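Local coordinates for uncharacterized protein (Streptococcus pneumoniae, PDB 3LFT) that probably serves as the substrate-binding protein of an ABC transporter, holding L-tryptophan in a pocket of its two-lobed, periplasmic-binding-protein-like fold, at residues A[121-125]-A[229-233]; A[125-130]-A[281-287]; A[221-225]-A[269-273]. One frame throughout, in Å; residues are numbered along the deposited sequence.

In the fold
Contacts 1 and 3 both use the small mixed sheet containing strands 230-233 and 268-271: contact 1 lays helix 119-129 on one face of it, and contact 3 lays helix 221-224 on the other. Their centres are about 10 Å apart, and Ser231 O and Val270 N, 2.9 Å apart, form a probable hydrogen bond between the strands. Contact 2, centred about 10 Å from contact 1, shares Leu125 with it and joins the end of helix 119-129 directly to 281-287. Contacts 2 and 3 have centres about 14 Å apart, and Val287 CG1 packs on Ile271 CD1 at 3.4 Å. The bound tryptophan lies about 8 Å from the side chain of Thr221 and about 10 Å from that of Ser231.

Contact 1: A[121-125]-A[229-233]; sequences QQVEL and LASVV
The amide nitrogen NE2 of Gln122 is held from several sides. Across the contact it donates to Val232 O at 3.0 Å, a fairly straight bond with an N-H...O angle of 156°. The oxygen lies nearly in the plane of the glutamine amide, and NE2 in turn lies in the carbonyl plane of Val232. Asn117 OD1 takes a second hydrogen bond from NE2, Ser219 OG a weak one, and the indole NE1 of Trp191 donates to Gln122 OE1. With both ends of the amide engaged, its rotation is fixed. Glutamine suits this buried place because its extended chain carries a donor and an acceptor from the helix to the strand, and its aliphatic part still packs: CG lies 3.9 Å from Val232 CB.

Val232 points at the helix and buries more surface here than any other residue. With CG1 anti to the backbone N (chi1 -176°), CG2 is left beside that nitrogen, where it lies 3.8 Å from Gln121 O. The same methyl meets Leu125 CD2 at 3.9 Å. That leucine methyl also rests 3.9 Å from Ala230 CB and 3.5 Å from Ser231 O, so the small alanine lets it lie close over the strand backbone. Val232 N is buried with no partner in the model.

Over segments 121-125 and 230-233 the axes run nearly antiparallel (157°), 7.7 Å apart. Strand 230-233 is at an edge of its three-stranded mixed sheet, bonded to strand 268-271 through Ser231 and Val270, while Phe154 of helix 145-160 packs against Gln122 beyond.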
ATOM      1  N   GLN A 121      -0.990  -1.075  16.091  1.00  5.85           N
ATOM      2  CA  GLN A 121      -2.297  -0.422  16.208  0.50  5.98           C
ATOM      3  C   GLN A 121      -3.425  -1.252  15.630  1.00  6.41           C
ATOM      4  O   GLN A 121      -4.539  -1.250  16.167  1.00  6.32           O
ATOM      5  CB  GLN A 121      -2.303   0.963  15.573  0.50  5.55           C
ATOM      6  CG  GLN A 121      -1.575   2.042  16.352  0.50  6.04           C
ATOM      7  CD  GLN A 121      -1.549   3.322  15.558  0.50  7.50           C
ATOM      8  OE1 GLN A 121      -0.592   3.585  14.829  0.50  9.83           O
ATOM      9  NE2 GLN A 121      -2.625   4.106  15.650  0.50  6.42           N
ATOM     10  N   GLN A 122      -3.159  -1.994  14.559  1.00  6.00           N
ATOM     11  CA  GLN A 122      -4.176  -2.881  14.004  1.00  6.66           C
ATOM     12  C   GLN A 122      -4.498  -4.004  14.975  1.00  6.64           C
ATOM     13  O   GLN A 122      -5.678  -4.331  15.161  1.00  7.24           O
ATOM     14  CB  GLN A 122      -3.724  -3.427  12.656  1.00  6.99           C
ATOM     15  CG  GLN A 122      -3.729  -2.350  11.590  1.00  7.25           C
ATOM     16  CD  GLN A 122      -3.082  -2.776  10.292  1.00  6.02           C
ATOM     17  OE1 GLN A 122      -2.517  -3.866  10.186  1.00  6.64           O
ATOM     18  NE2 GLN A 122      -3.147  -1.903   9.300  1.00  7.03           N
ATOM     19  N   VAL A 123      -3.462  -4.602  15.574  1.00  5.88           N
ATOM     20  CA  VAL A 123      -3.704  -5.636  16.587  1.00  6.62           C
ATOM     21  C   VAL A 123      -4.532  -5.077  17.747  1.00  6.59           C
ATOM     22  O   VAL A 123      -5.495  -5.707  18.174  1.00  6.78           O
ATOM     23  CB  VAL A 123      -2.381  -6.281  17.064  1.00  6.26           C
ATOM     24  CG1 VAL A 123      -2.603  -7.111  18.308  1.00  7.04           C
ATOM     25  CG2 VAL A 123      -1.803  -7.138  15.951  1.00  7.98           C
ATOM     26  N   GLU A 124      -4.174  -3.886  18.225  1.00  6.36           N
ATOM     27  CA  GLU A 124      -4.921  -3.267  19.324  1.00  6.49           C
ATOM     28  C   GLU A 124      -6.386  -3.049  18.927  1.00  6.07           C
ATOM     29  O   GLU A 124      -7.285  -3.282  19.727  1.00  5.91           O
ATOM     30  CB  GLU A 124      -4.247  -1.969  19.809  1.00  6.53           C
ATOM     31  CG  GLU A 124      -2.929  -2.215  20.557  1.00 11.05           C
ATOM     32  CD  GLU A 124      -1.986  -1.006  20.637  1.00 15.42           C
ATOM     33  OE1 GLU A 124      -2.139  -0.020  19.873  1.00 17.73           O
ATOM     34  OE2 GLU A 124      -1.050  -1.061  21.465  1.00 19.21           O
ATOM     35  N   LEU A 125      -6.627  -2.638  17.687  1.00  5.67           N
ATOM     36  CA  LEU A 125      -8.000  -2.411  17.213  1.00  5.44           C
ATOM     37  C   LEU A 125      -8.797  -3.713  17.155  1.00  5.74           C
ATOM     38  O   LEU A 125      -9.968  -3.761  17.547  1.00  5.76           O
ATOM     39  CB  LEU A 125      -7.986  -1.736  15.843  1.00  5.93           C
ATOM     40  CG  LEU A 125      -9.365  -1.362  15.255  1.00  6.00           C
ATOM     41  CD1 LEU A 125     -10.169  -0.398  16.113  1.00  8.13           C
ATOM     42  CD2 LEU A 125      -9.149  -0.776  13.846  1.00  9.15           C
ATOM     43  N   LEU A 229     -14.457  -4.304   7.814  1.00  6.61           N
ATOM     44  CA  LEU A 229     -14.937  -3.803   9.084  1.00  7.34           C
ATOM     45  C   LEU A 229     -14.182  -2.549   9.524  1.00  6.65           C
ATOM     46  O   LEU A 229     -14.800  -1.527   9.838  1.00  6.70           O
ATOM     47  CB  LEU A 229     -14.822  -4.898  10.141  1.00  6.70           C
ATOM     48  CG  LEU A 229     -15.060  -4.438  11.588  1.00  6.80           C
ATOM     49  CD1 LEU A 229     -16.471  -3.908  11.774  1.00  7.51           C
ATOM     50  CD2 LEU A 229     -14.760  -5.560  12.583  1.00  8.65           C
ATOM     51  N   ALA A 230     -12.851  -2.632   9.555  1.00  6.65           N
ATOM     52  CA  ALA A 230     -12.056  -1.553  10.108  1.00  6.42           C
ATOM     53  C   ALA A 230     -10.598  -1.819   9.809  1.00  5.86           C
ATOM     54  O   ALA A 230     -10.194  -2.922   9.426  1.00  5.85           O
ATOM     55  CB  ALA A 230     -12.260  -1.483  11.632  1.00  6.76           C
ATOM     56  N   SER A 231      -9.797  -0.769   9.950  1.00  4.85           N
ATOM     57  CA  SER A 231      -8.351  -0.889   9.903  1.00  4.80           C
ATOM     58  C   SER A 231      -7.697   0.329  10.549  1.00  3.87           C
ATOM     59  O   SER A 231      -8.388   1.194  11.095  1.00  3.77           O
ATOM     60  CB  SER A 231      -7.845  -1.103   8.468  1.00  5.40           C
ATOM     61  OG  SER A 231      -6.462  -1.434   8.488  1.00  5.38           O
ATOM     62  N   VAL A 232      -6.370   0.392  10.459  1.00  4.36           N
ATOM     63  CA  VAL A 232      -5.581   1.576  10.832  1.00  4.05           C
ATOM     64  C   VAL A 232      -4.706   1.857   9.620  1.00  4.09           C
ATOM     65  O   VAL A 232      -3.967   0.966   9.177  1.00  4.57           O
ATOM     66  CB  VAL A 232      -4.744   1.362  12.101  1.00  3.98           C
ATOM     67  CG1 VAL A 232      -4.047   2.653  12.481  1.00  5.38           C
ATOM     68  CG2 VAL A 232      -5.644   0.853  13.247  1.00  5.92           C
ATOM     69  N   VAL A 233      -4.817   3.070   9.076  1.00  4.76           N
ATOM     70  CA  VAL A 233      -4.311   3.339   7.730  1.00  5.20           C
ATOM     71  C   VAL A 233      -3.640   4.690   7.627  1.00  5.00           C
ATOM     72  O   VAL A 233      -3.926   5.603   8.393  1.00  5.03           O
ATOM     73  CB  VAL A 233      -5.453   3.255   6.669  1.00  5.65           C
ATOM     74  CG1 VAL A 233      -6.046   1.840   6.646  1.00  6.78           C
ATOM     75  CG2 VAL A 233      -6.549   4.282   6.960  1.00  6.49           C
TER

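Contact 2: A[125-130]-A[281-287]; sequences LIKALT and ITIPESV
Leu129 meets Ile281 and Pro284 where the C-terminal end of helix 119-129 abuts the segment leading into helix 285-290, an apolar helix-end packing in one lobe of the binding-protein fold. With CG set opposite its own nitrogen (chi1 -174°), Leu129 sends CD1 among four residues of the partner, 281 to 284. It lies 3.8 Å from Ile281 CG2, the leucine branch lying athwart the isoleucine, 4.1 Å from Ile283 CG1 and 4.0 Å from Pro284 CD. A branched leucine suits this place, since its other methyl, CD2, packs on Leu229 and Ala230.

One turn back, Leu125 CD1 reaches Val287 CG1, and Ala128, small enough for the helix to come near, sets its CB beside Val287 CG2. Pro284 occupies the N-cap of helix 285-290; proline is well tolerated at a helix start. Its ring CG lies 3.7 Å from Ala128 O.

Thr130 is the first residue past the helix. Its chi1 of 50° places OG1 between the backbone nitrogen and carbonyl carbon, where it hydrogen-bonds Tyr217 OH, and leaves CG2 beside the backbone N. There CG2 meets CD1 of Ile281 at 3.6 Å, at the far end of that isoleucine's extended chain (chi2 167°). Near Thr282 a water donates to Leu129 O, 2.7 Å away.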
ATOM      1  N   LEU A 125      -6.627  -2.638  17.687  1.00  5.67           N
ATOM      2  CA  LEU A 125      -8.000  -2.411  17.213  1.00  5.44           C
ATOM      3  C   LEU A 125      -8.797  -3.713  17.155  1.00  5.74           C
ATOM      4  O   LEU A 125      -9.968  -3.761  17.547  1.00  5.76           O
ATOM      5  CB  LEU A 125      -7.986  -1.736  15.843  1.00  5.93           C
ATOM      6  CG  LEU A 125      -9.365  -1.362  15.255  1.00  6.00           C
ATOM      7  CD1 LEU A 125     -10.169  -0.398  16.113  1.00  8.13           C
ATOM      8  CD2 LEU A 125      -9.149  -0.776  13.846  1.00  9.15           C
ATOM      9  N   ILE A 126      -8.159  -4.771  16.655  1.00  5.32           N
ATOM     10  CA  ILE A 126      -8.810  -6.076  16.616  1.00  5.52           C
ATOM     11  C   ILE A 126      -9.217  -6.543  18.020  1.00  5.22           C
ATOM     12  O   ILE A 126     -10.342  -7.018  18.222  1.00  5.82           O
ATOM     13  CB  ILE A 126      -7.920  -7.131  15.932  1.00  5.16           C
ATOM     14  CG1 ILE A 126      -7.742  -6.762  14.444  1.00  4.98           C
ATOM     15  CG2 ILE A 126      -8.536  -8.543  16.083  1.00  5.58           C
ATOM     16  CD1 ILE A 126      -6.604  -7.532  13.741  1.00  7.92           C
ATOM     17  N   LYS A 127      -8.299  -6.406  18.978  1.00  5.04           N
ATOM     18  CA  LYS A 127      -8.562  -6.774  20.370  1.00  5.79           C
ATOM     19  C   LYS A 127      -9.700  -5.955  20.977  1.00  5.75           C
ATOM     20  O   LYS A 127     -10.484  -6.482  21.772  1.00  6.42           O
ATOM     21  CB  LYS A 127      -7.303  -6.583  21.215  1.00  5.86           C
ATOM     22  CG  LYS A 127      -6.159  -7.513  20.874  1.00  7.24           C
ATOM     23  CD  LYS A 127      -6.395  -8.960  21.289  1.00  6.97           C
ATOM     24  CE  LYS A 127      -6.446  -9.106  22.795  1.00  7.32           C
ATOM     25  NZ  LYS A 127      -6.306 -10.543  23.161  1.00  8.51           N
ATOM     26  N   ALA A 128      -9.791  -4.675  20.613  1.00  5.92           N
ATOM     27  CA  ALA A 128     -10.800  -3.786  21.186  1.00  6.60           C
ATOM     28  C   ALA A 128     -12.166  -3.955  20.530  1.00  6.17           C
ATOM     29  O   ALA A 128     -13.198  -3.963  21.216  1.00  7.23           O
ATOM     30  CB  ALA A 128     -10.341  -2.346  21.073  1.00  6.68           C
ATOM     31  N   LEU A 129     -12.170  -4.102  19.208  1.00  6.65           N
ATOM     32  CA  LEU A 129     -13.408  -4.080  18.449  1.00  6.51           C
ATOM     33  C   LEU A 129     -14.084  -5.448  18.352  1.00  6.55           C
ATOM     34  O   LEU A 129     -15.312  -5.551  18.369  1.00  6.43           O
ATOM     35  CB  LEU A 129     -13.136  -3.482  17.057  1.00  7.12           C
ATOM     36  CG  LEU A 129     -14.315  -3.226  16.123  1.00  6.76           C
ATOM     37  CD1 LEU A 129     -15.341  -2.295  16.743  1.00  7.55           C
ATOM     38  CD2 LEU A 129     -13.794  -2.651  14.819  1.00  6.96           C
ATOM     39  N   THR A 130     -13.274  -6.499  18.228  1.00  6.24           N
ATOM     40  CA  THR A 130     -13.785  -7.865  18.157  1.00  6.85           C
ATOM     41  C   THR A 130     -13.053  -8.717  19.192  1.00  6.87           C
ATOM     42  O   THR A 130     -12.162  -9.506  18.853  1.00  6.65           O
ATOM     43  CB  THR A 130     -13.669  -8.482  16.740  1.00  6.58           C
ATOM     44  OG1 THR A 130     -12.338  -8.293  16.239  1.00  6.48           O
ATOM     45  CG2 THR A 130     -14.660  -7.829  15.782  1.00  6.98           C
ATOM     46  N   ILE A 281     -21.638  -6.335  15.998  1.00  8.55           N
ATOM     47  CA  ILE A 281     -20.514  -5.831  16.773  1.00  9.06           C
ATOM     48  C   ILE A 281     -20.929  -4.529  17.469  1.00 10.55           C
ATOM     49  O   ILE A 281     -21.679  -3.704  16.909  1.00 11.85           O
ATOM     50  CB  ILE A 281     -19.277  -5.637  15.854  1.00  9.47           C
ATOM     51  CG1 ILE A 281     -18.755  -6.991  15.378  1.00  7.31           C
ATOM     52  CG2 ILE A 281     -18.165  -4.885  16.580  1.00 10.28           C
ATOM     53  CD1 ILE A 281     -17.735  -6.881  14.223  1.00  6.39           C
ATOM     54  N   THR A 282     -20.492  -4.377  18.713  1.00  9.77           N
ATOM     55  CA  THR A 282     -20.609  -3.101  19.394  1.00 10.08           C
ATOM     56  C   THR A 282     -19.331  -2.339  19.130  1.00  9.41           C
ATOM     57  O   THR A 282     -18.232  -2.875  19.278  1.00 10.48           O
ATOM     58  CB  THR A 282     -20.774  -3.250  20.922  1.00 10.14           C
ATOM     59  OG1 THR A 282     -19.656  -3.962  21.466  1.00 13.21           O
ATOM     60  CG2 THR A 282     -22.042  -3.987  21.262  1.00 10.32           C
ATOM     61  N   ILE A 283     -19.462  -1.098  18.695  1.00  8.01           N
ATOM     62  CA  ILE A 283     -18.284  -0.258  18.606  1.00  7.38           C
ATOM     63  C   ILE A 283     -18.109   0.449  19.945  1.00  6.26           C
ATOM     64  O   ILE A 283     -18.976   1.224  20.341  1.00  6.53           O
ATOM     65  CB  ILE A 283     -18.365   0.764  17.457  1.00  7.70           C
ATOM     66  CG1 ILE A 283     -18.609   0.069  16.109  1.00  8.81           C
ATOM     67  CG2 ILE A 283     -17.095   1.602  17.420  1.00  7.32           C
ATOM     68  CD1 ILE A 283     -19.031   1.005  14.990  1.00 10.57           C
ATOM     69  N   PRO A 284     -16.991   0.181  20.648  1.00  5.61           N
ATOM     70  CA  PRO A 284     -16.802   0.866  21.931  1.00  6.11           C
ATOM     71  C   PRO A 284     -16.796   2.374  21.742  1.00  6.61           C
ATOM     72  O   PRO A 284     -16.320   2.872  20.718  1.00  6.14           O
ATOM     73  CB  PRO A 284     -15.421   0.386  22.392  1.00  6.61           C
ATOM     74  CG  PRO A 284     -15.210  -0.907  21.709  1.00  5.70           C
ATOM     75  CD  PRO A 284     -15.913  -0.793  20.372  1.00  6.32           C
ATOM     76  N   GLU A 285     -17.344   3.088  22.722  1.00  6.91           N
ATOM     77  CA  GLU A 285     -17.421   4.550  22.672  1.00  7.96           C
ATOM     78  C   GLU A 285     -16.061   5.195  22.368  1.00  8.53           C
ATOM     79  O   GLU A 285     -15.977   6.079  21.524  1.00  8.44           O
ATOM     80  CB  GLU A 285     -18.018   5.110  23.974  1.00  8.00           C
ATOM     81  N   SER A 286     -15.004   4.739  23.043  1.00  9.17           N
ATOM     82  CA  SER A 286     -13.653   5.274  22.832  1.00  9.96           C
ATOM     83  C   SER A 286     -13.132   5.013  21.413  1.00  9.96           C
ATOM     84  O   SER A 286     -12.472   5.865  20.815  1.00 10.89           O
ATOM     85  CB  SER A 286     -12.674   4.726  23.881  1.00 10.48           C
ATOM     86  OG  SER A 286     -12.496   3.325  23.753  1.00 12.75           O
ATOM     87  N   VAL A 287     -13.448   3.840  20.873  1.00  9.88           N
ATOM     88  CA  VAL A 287     -13.072   3.495  19.499  1.00  9.63           C
ATOM     89  C   VAL A 287     -13.763   4.437  18.501  1.00  9.67           C
ATOM     90  O   VAL A 287     -13.116   5.015  17.622  1.00  9.42           O
ATOM     91  CB  VAL A 287     -13.369   2.002  19.190  1.00  9.76           C
ATOM     92  CG1 VAL A 287     -13.192   1.683  17.705  1.00 10.30           C
ATOM     93  CG2 VAL A 287     -12.473   1.100  20.038  1.00 10.21           C
TER
HETATM   94  O   HOH W   1     -17.131  -4.878  20.274  1.00 11.66           O

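Contact 3: A[221-225]-A[269-273]; sequences TAMVE and SVINK
Helix 221-224 packs here on the face of strand 268-271, and the contact ends at the N-cap of helix 273-278. Val224 and Val270 meet as a pair of beta-branched residues lying antiparallel, side by side: Val224 CG2 touches Val270 CG1 at 4.0 Å, and Val224 CG1 lies equally far from Val270 CG2. Two methyls on each side fill the gap between helix and strand, which is why valine fits both positions. The chi1 of Val270, 51°, holds CG1 between its backbone N and carbonyl carbon, from where this one methyl meets both Val224 CG2 and, at 4.1 Å, Thr221 OG1.

Farther along, Asn272 lays CB 3.8 Å from Val224 CG1 and extends its amide past the valine. ND2 donates to Val224 O at 2.9 Å with an N-H...O angle of 162°. The oxygen is almost exactly in the amide plane, whereas the donor is tilted 26° from the plane of the carbonyl. ND2 also donates to a water 2.9 Å away, and that water donates on to Glu225 O, so the amide links the successive carbonyls of Val224 and Glu225.

The opposite end of the amide, OD1, accepts from Ile275 N in the first turn of helix 273-278. Asparagine thus serves both sides: ND2 binds a carbonyl of segment 221-225, while OD1, bonded to the N3 amide, makes the classic asparagine N-cap of a helix in the alpha/beta lobe of a binding-protein fold.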
ATOM      1  N   THR A 221      -8.336   2.280   3.466  1.00  4.28           N
ATOM      2  CA  THR A 221      -9.648   2.913   3.473  1.00  4.38           C
ATOM      3  C   THR A 221     -10.497   2.410   2.331  1.00  4.29           C
ATOM      4  O   THR A 221     -11.666   2.120   2.524  1.00  5.08           O
ATOM      5  CB  THR A 221      -9.518   4.441   3.429  1.00  5.18           C
ATOM      6  OG1 THR A 221      -8.821   4.858   4.611  1.00  7.00           O
ATOM      7  CG2 THR A 221     -10.865   5.144   3.361  1.00  5.63           C
ATOM      8  N   ALA A 222      -9.891   2.282   1.151  1.00  4.44           N
ATOM      9  CA  ALA A 222     -10.624   1.850  -0.023  1.00  4.82           C
ATOM     10  C   ALA A 222     -11.199   0.440   0.110  1.00  4.02           C
ATOM     11  O   ALA A 222     -12.216   0.147  -0.507  1.00  5.31           O
ATOM     12  CB  ALA A 222      -9.745   1.950  -1.250  1.00  4.23           C
HETATM   13  N   MSE A 223     -10.531  -0.415   0.886  1.00  4.63           N
HETATM   14  CA  MSE A 223     -11.049  -1.752   1.164  1.00  4.24           C
HETATM   15  C   MSE A 223     -12.112  -1.719   2.255  1.00  4.14           C
HETATM   16  O   MSE A 223     -13.162  -2.333   2.113  1.00  5.15           O
HETATM   17  CB  MSE A 223      -9.917  -2.711   1.529  1.00  4.86           C
HETATM   18  CG  MSE A 223      -8.986  -3.027   0.329  1.00  4.52           C
HETATM   19 SE   MSE A 223      -7.727  -4.473   0.663  1.00 10.49          SE
HETATM   20  CE  MSE A 223      -6.179  -3.506   1.312  1.00  7.80           C
ATOM     21  N   VAL A 224     -11.870  -0.974   3.332  1.00  5.17           N
ATOM     22  CA  VAL A 224     -12.871  -0.847   4.375  1.00  6.13           C
ATOM     23  C   VAL A 224     -14.156  -0.283   3.797  1.00  5.54           C
ATOM     24  O   VAL A 224     -15.246  -0.736   4.159  1.00  7.73           O
ATOM     25  CB  VAL A 224     -12.362  -0.006   5.577  1.00  6.06           C
ATOM     26  CG1 VAL A 224     -13.489   0.248   6.598  1.00  7.15           C
ATOM     27  CG2 VAL A 224     -11.204  -0.737   6.285  1.00  7.49           C
ATOM     28  N   GLU A 225     -14.061   0.670   2.874  1.00  5.53           N
ATOM     29  CA  GLU A 225     -15.275   1.317   2.403  1.00  6.68           C
ATOM     30  C   GLU A 225     -16.190   0.440   1.556  1.00  6.76           C
ATOM     31  O   GLU A 225     -17.360   0.782   1.403  1.00  7.34           O
ATOM     32  CB  GLU A 225     -14.992   2.676   1.783  1.00  8.34           C
ATOM     33  CG  GLU A 225     -14.221   2.707   0.524  1.00 12.16           C
ATOM     34  CD  GLU A 225     -13.821   4.148   0.150  1.00 15.43           C
ATOM     35  OE1 GLU A 225     -12.950   4.334  -0.722  1.00 17.92           O
ATOM     36  OE2 GLU A 225     -14.379   5.105   0.741  1.00 17.66           O
ATOM     37  N   SER A 269      -7.395   5.206  12.663  1.00  5.29           N
ATOM     38  CA  SER A 269      -8.352   4.148  12.384  1.00  6.24           C
ATOM     39  C   SER A 269      -9.381   4.591  11.336  1.00  6.25           C
ATOM     40  O   SER A 269      -9.665   5.796  11.153  1.00  6.45           O
ATOM     41  CB  SER A 269      -9.053   3.701  13.659  1.00  5.94           C
ATOM     42  OG  SER A 269      -9.841   4.767  14.131  1.00  6.63           O
ATOM     43  N   VAL A 270      -9.960   3.592  10.686  1.00  7.08           N
ATOM     44  CA  VAL A 270     -11.122   3.766   9.822  1.00  6.56           C
ATOM     45  C   VAL A 270     -12.100   2.654  10.170  1.00  7.13           C
ATOM     46  O   VAL A 270     -11.712   1.496  10.265  1.00  6.01           O
ATOM     47  CB  VAL A 270     -10.723   3.798   8.317  1.00  6.20           C
ATOM     48  CG1 VAL A 270      -9.847   2.604   7.939  1.00  6.31           C
ATOM     49  CG2 VAL A 270     -11.955   3.899   7.418  1.00  6.98           C
ATOM     50  N   ILE A 271     -13.351   3.033  10.406  1.00  7.19           N
ATOM     51  CA  ILE A 271     -14.359   2.106  10.901  1.00  7.94           C
ATOM     52  C   ILE A 271     -15.583   2.159  10.010  1.00  7.59           C
ATOM     53  O   ILE A 271     -16.115   3.242   9.733  1.00  7.26           O
ATOM     54  CB  ILE A 271     -14.767   2.439  12.347  1.00  8.97           C
ATOM     55  CG1 ILE A 271     -13.530   2.502  13.254  1.00 11.36           C
ATOM     56  CG2 ILE A 271     -15.815   1.426  12.876  1.00 10.27           C
ATOM     57  CD1 ILE A 271     -13.819   2.921  14.647  1.00 14.52           C
ATOM     58  N   ASN A 272     -16.035   0.988   9.568  1.00  6.72           N
ATOM     59  CA  ASN A 272     -17.254   0.897   8.776  1.00  6.21           C
ATOM     60  C   ASN A 272     -18.386   0.547   9.719  1.00  5.77           C
ATOM     61  O   ASN A 272     -18.565  -0.604  10.117  1.00  4.87           O
ATOM     62  CB  ASN A 272     -17.102  -0.144   7.666  1.00  6.09           C
ATOM     63  CG  ASN A 272     -18.204  -0.087   6.664  1.00  7.03           C
ATOM     64  OD1 ASN A 272     -19.380   0.104   7.004  1.00  7.28           O
ATOM     65  ND2 ASN A 272     -17.853  -0.315   5.405  1.00  8.74           N
ATOM     66  N   LYS A 273     -19.137   1.586  10.083  1.00  5.21           N
ATOM     67  CA  LYS A 273     -20.138   1.489  11.127  1.00  6.55           C
ATOM     68  C   LYS A 273     -21.238   0.511  10.764  1.00  6.80           C
ATOM     69  O   LYS A 273     -21.638  -0.314  11.602  1.00  6.95           O
ATOM     70  CB  LYS A 273     -20.721   2.873  11.443  1.00  7.13           C
ATOM     71  CG  LYS A 273     -21.781   2.856  12.526  1.00  8.51           C
ATOM     72  CD  LYS A 273     -22.197   4.261  12.901  1.00 12.59           C
ATOM     73  CE  LYS A 273     -21.465   4.703  14.137  1.00 14.99           C
ATOM     74  NZ  LYS A 273     -22.248   5.729  14.876  1.00 16.83           N
TER
HETATM   75  O   HOH W   2     -19.467  -1.022   3.049  1.00 17.41           O